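Local coordinates for DUF3248 domain-containing protein (Thermus thermophilus, PDB 2E6X) that is of unknown function, belongs to the DUF3248 family and forms a two-chain assembly in the crystal, at residues D24-R38 / R55-E69. Sequence-based numbering, arbitrary orientation.
Sequences DVLVVRVGLASATPR and RLVQEGRVRVEWVEE
From Leu26 to Val30, strand 26-32 pairs in parallel with Val62 to Trp66, the local strand axes approaching to 4.6 Å at an angle of 20°, and the backbone ladder runs from Leu26 N to Arg61 O at one end to Val67 N to Val30 O at the other. On one face of this pair Glu65 lies alongside Arg29 and accepts a hydrogen bond from Arg29 NE on OE1 at 3.1 Å, on the syn side but 31° out of the carboxylate plane. Glu65 OE2 rests against Val27 CG1 and takes a weak bond from Arg63, while Arg29 NH2 continues to the carbonyl of Pro43. The other face is apolar: Leu26 CD2 reaches Val57 CG2 of helix 50-58 at 3.7 Å, and Val30 CG1, placed between its backbone N and carbonyl carbon (chi1 65°), presses on Trp66 CE3 at 3.5 Å. The indole then spreads beneath Gly31, whose CA sits over the six-membered ring in a CH-pi contact, 4.0 Å from the centroid. Before the strand, Asp24 meets Arg55 end-on with nearly coplanar groups: OD1 accepts from Arg55 NH2 at 3.1 Å and OD2 from NH1 at 3.3 Å, both through syn lone pairs. Glu59 binds Arg61 NE and, weakly, Arg55 NH1, extending the ionic network. An asparagine in place of Asp24 would probably break this paired grip and leave Arg55 to lean on Glu59 for its countercharge. Beyond the strands, Ala35 CB packs 3.4 Å from Glu69 CB. Helix 50-58 ends in a Schellman motif at Gly60 and leads into strand 62-66, outermost within this chain; the arrangement is a parallel strand pair joined by a helical connection in a three-strand mixed sheet, with strand 13-19 antiparallel on the far side of strand 26-32.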
ATOM      1  N   ASP A  24      16.855  -4.858  -4.443  1.00 10.45           N
ATOM      2  CA  ASP A  24      16.586  -4.143  -3.219  1.00 11.92           C
ATOM      3  C   ASP A  24      15.381  -3.211  -3.428  1.00 11.63           C
ATOM      4  O   ASP A  24      15.518  -2.003  -3.426  1.00 10.79           O
ATOM      5  CB  ASP A  24      17.846  -3.367  -2.847  1.00  9.15           C
ATOM      6  CG  ASP A  24      17.767  -2.781  -1.466  1.00 14.53           C
ATOM      7  OD1 ASP A  24      17.314  -3.498  -0.571  1.00 18.07           O
ATOM      8  OD2 ASP A  24      18.139  -1.615  -1.287  1.00 20.14           O
ATOM      9  N   VAL A  25      14.198  -3.794  -3.600  1.00 11.40           N
ATOM     10  CA  VAL A  25      12.989  -3.012  -3.843  1.00  7.35           C
ATOM     11  C   VAL A  25      11.790  -3.527  -3.025  1.00  9.24           C
ATOM     12  O   VAL A  25      11.544  -4.744  -2.976  1.00  7.40           O
ATOM     13  CB  VAL A  25      12.641  -3.076  -5.328  1.00 11.40           C
ATOM     14  CG1 VAL A  25      11.325  -2.378  -5.591  1.00 10.78           C
ATOM     15  CG2 VAL A  25      13.769  -2.395  -6.171  1.00  9.98           C
ATOM     16  N   LEU A  26      11.054  -2.600  -2.407  1.00  9.66           N
ATOM     17  CA  LEU A  26       9.857  -2.973  -1.656  1.00  9.04           C
ATOM     18  C   LEU A  26       8.720  -3.090  -2.675  1.00  7.62           C
ATOM     19  O   LEU A  26       8.477  -2.161  -3.442  1.00  8.31           O
ATOM     20  CB  LEU A  26       9.469  -1.915  -0.610  1.00  7.74           C
ATOM     21  CG  LEU A  26       8.079  -2.236  -0.001  1.00  9.65           C
ATOM     22  CD1 LEU A  26       8.236  -3.431   0.995  1.00 10.03           C
ATOM     23  CD2 LEU A  26       7.500  -1.013   0.719  1.00 12.97           C
ATOM     24  N   VAL A  27       8.042  -4.236  -2.691  1.00  8.29           N
ATOM     25  CA  VAL A  27       6.938  -4.410  -3.625  1.00  8.95           C
ATOM     26  C   VAL A  27       5.598  -4.373  -2.876  1.00  9.15           C
ATOM     27  O   VAL A  27       5.429  -4.985  -1.809  1.00  9.07           O
ATOM     28  CB  VAL A  27       7.068  -5.758  -4.410  1.00  8.17           C
ATOM     29  CG1 VAL A  27       5.855  -5.996  -5.287  1.00  6.86           C
ATOM     30  CG2 VAL A  27       8.383  -5.754  -5.271  1.00  8.36           C
ATOM     31  N   VAL A  28       4.679  -3.571  -3.375  1.00  8.09           N
ATOM     32  CA  VAL A  28       3.340  -3.547  -2.803  1.00  7.69           C
ATOM     33  C   VAL A  28       2.408  -4.070  -3.877  1.00 10.48           C
ATOM     34  O   VAL A  28       2.414  -3.583  -5.041  1.00  9.19           O
ATOM     35  CB  VAL A  28       2.952  -2.139  -2.383  1.00 10.92           C
ATOM     36  CG1 VAL A  28       1.448  -2.066  -2.055  1.00  8.85           C
ATOM     37  CG2 VAL A  28       3.806  -1.770  -1.150  1.00 13.44           C
ATOM     38  N   ARG A  29       1.657  -5.109  -3.540  1.00  8.28           N
ATOM     39  CA  ARG A  29       0.714  -5.631  -4.521  1.00 14.76           C
ATOM     40  C   ARG A  29      -0.685  -5.314  -4.034  1.00 13.28           C
ATOM     41  O   ARG A  29      -0.982  -5.494  -2.844  1.00 13.56           O
ATOM     42  CB  ARG A  29       0.887  -7.145  -4.713  1.00 13.96           C
ATOM     43  CG  ARG A  29       2.210  -7.482  -5.298  1.00 16.23           C
ATOM     44  CD  ARG A  29       2.436  -8.973  -5.322  1.00 11.81           C
ATOM     45  NE  ARG A  29       3.665  -9.267  -6.064  1.00 12.06           N
ATOM     46  CZ  ARG A  29       4.266 -10.442  -6.050  1.00 10.09           C
ATOM     47  NH1 ARG A  29       3.740 -11.437  -5.326  1.00  8.01           N
ATOM     48  NH2 ARG A  29       5.407 -10.609  -6.725  1.00 12.08           N
ATOM     49  N   VAL A  30      -1.528  -4.839  -4.946  1.00 14.38           N
ATOM     50  CA  VAL A  30      -2.908  -4.492  -4.604  1.00 14.88           C
ATOM     51  C   VAL A  30      -3.923  -4.936  -5.669  1.00 12.77           C
ATOM     52  O   VAL A  30      -3.653  -4.890  -6.876  1.00 11.07           O
ATOM     53  CB  VAL A  30      -3.051  -2.971  -4.375  1.00 12.15           C
ATOM     54  CG1 VAL A  30      -2.786  -2.197  -5.686  1.00 12.54           C
ATOM     55  CG2 VAL A  30      -4.447  -2.661  -3.876  1.00 12.47           C
ATOM     56  N   GLY A  31      -5.093  -5.368  -5.220  1.00 12.32           N
ATOM     57  CA  GLY A  31      -6.116  -5.806  -6.150  1.00 11.43           C
ATOM     58  C   GLY A  31      -7.444  -5.959  -5.421  1.00 13.28           C
ATOM     59  O   GLY A  31      -7.499  -5.793  -4.200  1.00 12.91           O
ATOM     60  N   LEU A  32      -8.505  -6.245  -6.161  1.00 13.60           N
ATOM     61  CA  LEU A  32      -9.806  -6.462  -5.529  1.00 18.25           C
ATOM     62  C   LEU A  32      -9.772  -7.772  -4.777  1.00 17.57           C
ATOM     63  O   LEU A  32      -8.962  -8.652  -5.089  1.00 15.45           O
ATOM     64  CB  LEU A  32     -10.916  -6.541  -6.570  1.00 19.70           C
ATOM     65  CG  LEU A  32     -11.342  -5.232  -7.224  1.00 24.46           C
ATOM     66  CD1 LEU A  32     -12.372  -5.531  -8.286  1.00 23.56           C
ATOM     67  CD2 LEU A  32     -11.899  -4.283  -6.156  1.00 25.00           C
ATOM     68  N   ALA A  33     -10.681  -7.925  -3.817  1.00 20.77           N
ATOM     69  CA  ALA A  33     -10.755  -9.166  -3.036  1.00 20.65           C
ATOM     70  C   ALA A  33     -10.953 -10.391  -3.942  1.00 19.83           C
ATOM     71  O   ALA A  33     -10.468 -11.473  -3.643  1.00 21.67           O
ATOM     72  CB  ALA A  33     -11.899  -9.090  -2.010  1.00 23.55           C
ATOM     73  N   SER A  34     -11.662 -10.220  -5.049  1.00 23.54           N
ATOM     74  CA  SER A  34     -11.914 -11.322  -5.964  1.00 23.17           C
ATOM     75  C   SER A  34     -10.642 -11.836  -6.657  1.00 23.96           C
ATOM     76  O   SER A  34     -10.649 -12.917  -7.250  1.00 22.83           O
ATOM     77  CB  SER A  34     -12.961 -10.899  -7.002  1.00 25.08           C
ATOM     78  OG  SER A  34     -12.601  -9.681  -7.617  1.00 27.77           O
ATOM     79  N   ALA A  35      -9.559 -11.057  -6.572  1.00 20.55           N
ATOM     80  CA  ALA A  35      -8.273 -11.417  -7.175  1.00 20.40           C
ATOM     81  C   ALA A  35      -7.328 -12.145  -6.205  1.00 16.21           C
ATOM     82  O   ALA A  35      -6.212 -12.483  -6.559  1.00 14.45           O
ATOM     83  CB  ALA A  35      -7.574 -10.162  -7.701  1.00 15.15           C
ATOM     84  N   THR A  36      -7.797 -12.384  -4.987  1.00 16.39           N
ATOM     85  CA  THR A  36      -7.012 -13.028  -3.972  1.00 17.69           C
ATOM     86  C   THR A  36      -6.299 -14.287  -4.438  1.00 18.21           C
ATOM     87  O   THR A  36      -5.114 -14.454  -4.216  1.00 17.85           O
ATOM     88  CB  THR A  36      -7.899 -13.380  -2.774  1.00 19.72           C
ATOM     89  OG1 THR A  36      -8.464 -12.177  -2.250  1.00 16.55           O
ATOM     90  CG2 THR A  36      -7.083 -14.109  -1.698  1.00 19.04           C
ATOM     91  N   PRO A  37      -7.032 -15.214  -5.061  1.00 20.52           N
ATOM     92  CA  PRO A  37      -6.393 -16.442  -5.532  1.00 21.89           C
ATOM     93  C   PRO A  37      -5.107 -16.155  -6.331  1.00 23.25           C
ATOM     94  O   PRO A  37      -4.123 -16.868  -6.171  1.00 24.18           O
ATOM     95  CB  PRO A  37      -7.482 -17.076  -6.408  1.00 21.57           C
ATOM     96  CG  PRO A  37      -8.727 -16.687  -5.713  1.00 25.11           C
ATOM     97  CD  PRO A  37      -8.472 -15.216  -5.361  1.00 20.09           C
ATOM     98  N   ARG A  38      -5.102 -15.105  -7.159  1.00 19.89           N
ATOM     99  CA  ARG A  38      -3.911 -14.800  -8.000  1.00 19.87           C
ATOM    100  C   ARG A  38      -2.644 -14.366  -7.278  1.00 20.48           C
ATOM    101  O   ARG A  38      -1.530 -14.518  -7.803  1.00 21.33           O
ATOM    102  CB  ARG A  38      -4.235 -13.710  -9.014  1.00 19.64           C
ATOM    103  CG  ARG A  38      -5.523 -13.918  -9.779  1.00 22.06           C
ATOM    104  CD  ARG A  38      -5.403 -14.997 -10.788  1.00 24.74           C
ATOM    105  NE  ARG A  38      -6.704 -15.237 -11.390  1.00 28.64           N
ATOM    106  CZ  ARG A  38      -6.982 -16.274 -12.169  1.00 33.20           C
ATOM    107  NH1 ARG A  38      -6.037 -17.167 -12.433  1.00 31.38           N
ATOM    108  NH2 ARG A  38      -8.202 -16.402 -12.687  1.00 32.39           N
ATOM    109  N   ARG A  55      13.052   2.475   5.267  1.00 10.93           N
ATOM    110  CA  ARG A  55      14.199   2.891   4.459  1.00 12.91           C
ATOM    111  C   ARG A  55      13.880   2.860   2.942  1.00 10.68           C
ATOM    112  O   ARG A  55      14.145   3.803   2.195  1.00 11.47           O
ATOM    113  CB  ARG A  55      15.398   1.971   4.743  1.00 13.34           C
ATOM    114  CG  ARG A  55      16.560   2.160   3.745  1.00 28.08           C
ATOM    115  CD  ARG A  55      17.791   1.273   4.018  1.00 31.35           C
ATOM    116  NE  ARG A  55      17.650  -0.125   3.589  1.00 34.02           N
ATOM    117  CZ  ARG A  55      17.701  -0.546   2.319  1.00 35.47           C
ATOM    118  NH1 ARG A  55      17.893   0.321   1.336  1.00 33.68           N
ATOM    119  NH2 ARG A  55      17.549  -1.840   2.030  1.00 33.54           N
ATOM    120  N   LEU A  56      13.292   1.761   2.517  1.00  7.14           N
ATOM    121  CA  LEU A  56      12.965   1.574   1.111  1.00  8.21           C
ATOM    122  C   LEU A  56      11.912   2.585   0.633  1.00  6.70           C
ATOM    123  O   LEU A  56      12.030   3.137  -0.471  1.00  9.63           O
ATOM    124  CB  LEU A  56      12.533   0.115   0.908  1.00  6.81           C
ATOM    125  CG  LEU A  56      13.689  -0.914   1.014  1.00  8.38           C
ATOM    126  CD1 LEU A  56      13.120  -2.316   1.005  1.00 12.53           C
ATOM    127  CD2 LEU A  56      14.711  -0.750  -0.177  1.00  7.55           C
ATOM    128  N   VAL A  57      10.912   2.864   1.452  1.00  6.70           N
ATOM    129  CA  VAL A  57       9.902   3.827   1.033  1.00  9.30           C
ATOM    130  C   VAL A  57      10.568   5.190   0.992  1.00  9.96           C
ATOM    131  O   VAL A  57      10.452   5.908   0.002  1.00  7.25           O
ATOM    132  CB  VAL A  57       8.691   3.852   1.990  1.00  7.47           C
ATOM    133  CG1 VAL A  57       7.684   5.001   1.529  1.00 11.11           C
ATOM    134  CG2 VAL A  57       7.990   2.478   1.929  1.00  6.70           C
ATOM    135  N   GLN A  58      11.281   5.538   2.053  1.00  8.58           N
ATOM    136  CA  GLN A  58      11.963   6.832   2.047  1.00 10.21           C
ATOM    137  C   GLN A  58      12.919   7.007   0.863  1.00 10.90           C
ATOM    138  O   GLN A  58      12.995   8.100   0.331  1.00 11.20           O
ATOM    139  CB  GLN A  58      12.696   7.078   3.377  1.00  8.50           C
ATOM    140  CG  GLN A  58      11.687   7.255   4.528  1.00 10.35           C
ATOM    141  CD  GLN A  58      12.325   7.779   5.781  1.00 10.17           C
ATOM    142  OE1 GLN A  58      13.402   7.365   6.136  1.00 12.71           O
ATOM    143  NE2 GLN A  58      11.653   8.706   6.456  1.00 12.07           N
ATOM    144  N   GLU A  59      13.642   5.972   0.443  1.00  7.76           N
ATOM    145  CA  GLU A  59      14.525   6.170  -0.726  1.00 10.88           C
ATOM    146  C   GLU A  59      13.763   6.059  -2.071  1.00 11.73           C
ATOM    147  O   GLU A  59      14.353   6.151  -3.158  1.00  8.06           O
ATOM    148  CB  GLU A  59      15.667   5.164  -0.694  1.00 15.41           C
ATOM    149  CG  GLU A  59      16.396   5.159   0.636  1.00 18.97           C
ATOM    150  CD  GLU A  59      17.453   4.089   0.737  1.00 21.27           C
ATOM    151  OE1 GLU A  59      17.219   2.944   0.282  1.00 17.43           O
ATOM    152  OE2 GLU A  59      18.517   4.383   1.311  1.00 26.06           O
ATOM    153  N   GLY A  60      12.451   5.882  -2.011  1.00  7.28           N
ATOM    154  CA  GLY A  60      11.716   5.753  -3.251  1.00 12.77           C
ATOM    155  C   GLY A  60      11.893   4.415  -3.967  1.00 12.59           C
ATOM    156  O   GLY A  60      11.442   4.262  -5.124  1.00 10.13           O
ATOM    157  N   ARG A  61      12.510   3.433  -3.306  1.00 10.40           N
ATOM    158  CA  ARG A  61      12.709   2.081  -3.915  1.00 12.98           C
ATOM    159  C   ARG A  61      11.473   1.205  -3.654  1.00  9.39           C
ATOM    160  O   ARG A  61      11.523   0.260  -2.840  1.00 12.45           O
ATOM    161  CB  ARG A  61      13.922   1.364  -3.296  1.00 12.80           C
ATOM    162  CG  ARG A  61      15.270   2.012  -3.601  1.00 19.94           C
ATOM    163  CD  ARG A  61      16.359   1.383  -2.752  1.00 21.24           C
ATOM    164  NE  ARG A  61      17.543   2.226  -2.674  1.00 25.72           N
ATOM    165  CZ  ARG A  61      18.322   2.490  -3.717  1.00 33.07           C
ATOM    166  NH1 ARG A  61      18.028   1.970  -4.913  1.00 29.30           N
ATOM    167  NH2 ARG A  61      19.391   3.273  -3.578  1.00 33.53           N
ATOM    168  N   VAL A  62      10.368   1.531  -4.319  1.00  7.62           N
ATOM    169  CA  VAL A  62       9.088   0.836  -4.127  1.00 10.11           C
ATOM    170  C   VAL A  62       8.383   0.714  -5.484  1.00 10.53           C
ATOM    171  O   VAL A  62       8.436   1.627  -6.307  1.00 11.02           O
ATOM    172  CB  VAL A  62       8.102   1.658  -3.283  1.00 11.07           C
ATOM    173  CG1 VAL A  62       6.904   0.781  -2.882  1.00 10.37           C
ATOM    174  CG2 VAL A  62       8.764   2.213  -2.086  1.00 10.28           C
ATOM    175  N   ARG A  63       7.731  -0.419  -5.685  1.00  6.70           N
ATOM    176  CA  ARG A  63       7.006  -0.682  -6.888  1.00  8.35           C
ATOM    177  C   ARG A  63       5.621  -1.151  -6.460  1.00  8.95           C
ATOM    178  O   ARG A  63       5.482  -2.123  -5.718  1.00  9.79           O
ATOM    179  CB  ARG A  63       7.674  -1.761  -7.712  1.00 11.32           C
ATOM    180  CG  ARG A  63       6.834  -2.151  -8.960  1.00  7.47           C
ATOM    181  CD  ARG A  63       7.619  -3.054  -9.911  1.00  8.65           C
ATOM    182  NE  ARG A  63       6.747  -3.570 -10.978  1.00  6.70           N
ATOM    183  CZ  ARG A  63       6.460  -2.882 -12.079  1.00 10.81           C
ATOM    184  NH1 ARG A  63       6.970  -1.649 -12.273  1.00  8.23           N
ATOM    185  NH2 ARG A  63       5.698  -3.434 -13.009  1.00 11.79           N
ATOM    186  N   VAL A  64       4.612  -0.440  -6.898  1.00  7.56           N
ATOM    187  CA  VAL A  64       3.236  -0.840  -6.561  1.00  8.37           C
ATOM    188  C   VAL A  64       2.701  -1.618  -7.765  1.00  8.09           C
ATOM    189  O   VAL A  64       2.819  -1.178  -8.916  1.00  7.82           O
ATOM    190  CB  VAL A  64       2.360   0.363  -6.266  1.00  6.70           C
ATOM    191  CG1 VAL A  64       0.858  -0.113  -5.940  1.00  6.70           C
ATOM    192  CG2 VAL A  64       2.969   1.096  -5.069  1.00  6.70           C
ATOM    193  N   GLU A  65       2.101  -2.762  -7.488  1.00  7.97           N
ATOM    194  CA  GLU A  65       1.640  -3.666  -8.549  1.00  9.38           C
ATOM    195  C   GLU A  65       0.165  -3.994  -8.482  1.00  8.77           C
ATOM    196  O   GLU A  65      -0.334  -4.358  -7.413  1.00  7.74           O
ATOM    197  CB  GLU A  65       2.476  -4.981  -8.463  1.00  9.61           C
ATOM    198  CG  GLU A  65       3.966  -4.751  -8.718  1.00  8.66           C
ATOM    199  CD  GLU A  65       4.824  -5.996  -8.514  1.00 12.07           C
ATOM    200  OE1 GLU A  65       4.276  -7.107  -8.237  1.00  8.43           O
ATOM    201  OE2 GLU A  65       6.065  -5.864  -8.635  1.00 16.62           O
ATOM    202  N   TRP A  66      -0.522  -3.939  -9.625  1.00  6.70           N
ATOM    203  CA  TRP A  66      -1.946  -4.233  -9.603  1.00 10.33           C
ATOM    204  C   TRP A  66      -2.153  -5.667 -10.042  1.00 11.42           C
ATOM    205  O   TRP A  66      -1.624  -6.098 -11.064  1.00 13.90           O
ATOM    206  CB  TRP A  66      -2.732  -3.289 -10.519  1.00 10.53           C
ATOM    207  CG  TRP A  66      -4.195  -3.563 -10.457  1.00 12.32           C
ATOM    208  CD1 TRP A  66      -4.929  -4.398 -11.269  1.00 10.47           C
ATOM    209  CD2 TRP A  66      -5.097  -3.047  -9.488  1.00  8.00           C
ATOM    210  NE1 TRP A  66      -6.247  -4.418 -10.856  1.00  9.24           N
ATOM    211  CE2 TRP A  66      -6.374  -3.603  -9.760  1.00 13.66           C
ATOM    212  CE3 TRP A  66      -4.958  -2.158  -8.414  1.00 12.57           C
ATOM    213  CZ2 TRP A  66      -7.495  -3.315  -8.981  1.00  9.30           C
ATOM    214  CZ3 TRP A  66      -6.075  -1.873  -7.641  1.00 12.06           C
ATOM    215  CH2 TRP A  66      -7.324  -2.449  -7.938  1.00 10.04           C
ATOM    216  N   VAL A  67      -2.896  -6.410  -9.241  1.00 12.47           N
ATOM    217  CA  VAL A  67      -3.171  -7.804  -9.526  1.00 10.88           C
ATOM    218  C   VAL A  67      -4.565  -7.946 -10.079  1.00 13.80           C
ATOM    219  O   VAL A  67      -5.521  -7.719  -9.361  1.00 14.16           O
ATOM    220  CB  VAL A  67      -3.117  -8.631  -8.242  1.00 11.95           C
ATOM    221  CG1 VAL A  67      -3.376 -10.071  -8.577  1.00 12.46           C
ATOM    222  CG2 VAL A  67      -1.754  -8.441  -7.534  1.00  8.99           C
ATOM    223  N   GLU A  68      -4.671  -8.321 -11.354  1.00 14.53           N
ATOM    224  CA  GLU A  68      -5.942  -8.473 -12.033  1.00 16.67           C
ATOM    225  C   GLU A  68      -6.662  -9.718 -11.504  1.00 18.90           C
ATOM    226  O   GLU A  68      -6.019 -10.752 -11.232  1.00 15.27           O
ATOM    227  CB  GLU A  68      -5.708  -8.641 -13.544  1.00 16.96           C
ATOM    228  CG  GLU A  68      -4.900  -7.539 -14.200  1.00 17.57           C
ATOM    229  CD  GLU A  68      -5.747  -6.401 -14.723  1.00 22.96           C
ATOM    230  OE1 GLU A  68      -5.551  -6.044 -15.919  1.00 22.63           O
ATOM    231  OE2 GLU A  68      -6.584  -5.860 -13.956  1.00 18.42           O
ATOM    232  N   GLU A  69      -7.978  -9.624 -11.326  1.00 21.17           N
ATOM    233  CA  GLU A  69      -8.707 -10.792 -10.840  1.00 28.10           C
ATOM    234  C   GLU A  69      -8.982 -11.778 -11.972  1.00 31.23           C
ATOM    235  O   GLU A  69      -9.168 -12.968 -11.655  1.00 31.66           O
ATOM    236  CB  GLU A  69     -10.003 -10.393 -10.129  1.00 35.14           C
ATOM    237  CG  GLU A  69     -10.494  -8.986 -10.391  1.00 40.96           C
ATOM    238  CD  GLU A  69     -11.098  -8.846 -11.766  1.00 45.42           C
ATOM    239  OE1 GLU A  69     -11.699  -7.787 -12.053  1.00 47.91           O
ATOM    240  OE2 GLU A  69     -10.973  -9.806 -12.562  1.00 49.00           O
ATOM    241  OXT GLU A  69      -8.971 -11.359 -13.169  1.00 34.12           O
TER
HETATM  242  O   HOH W   1      16.521  -0.430  -5.500  1.00 26.11           O
HETATM  243  O   HOH W   2      -8.140  -6.873  -9.125  1.00 14.43           O
HETATM  244  O   HOH W   3      -9.181 -14.238  -9.251  1.00 21.85           O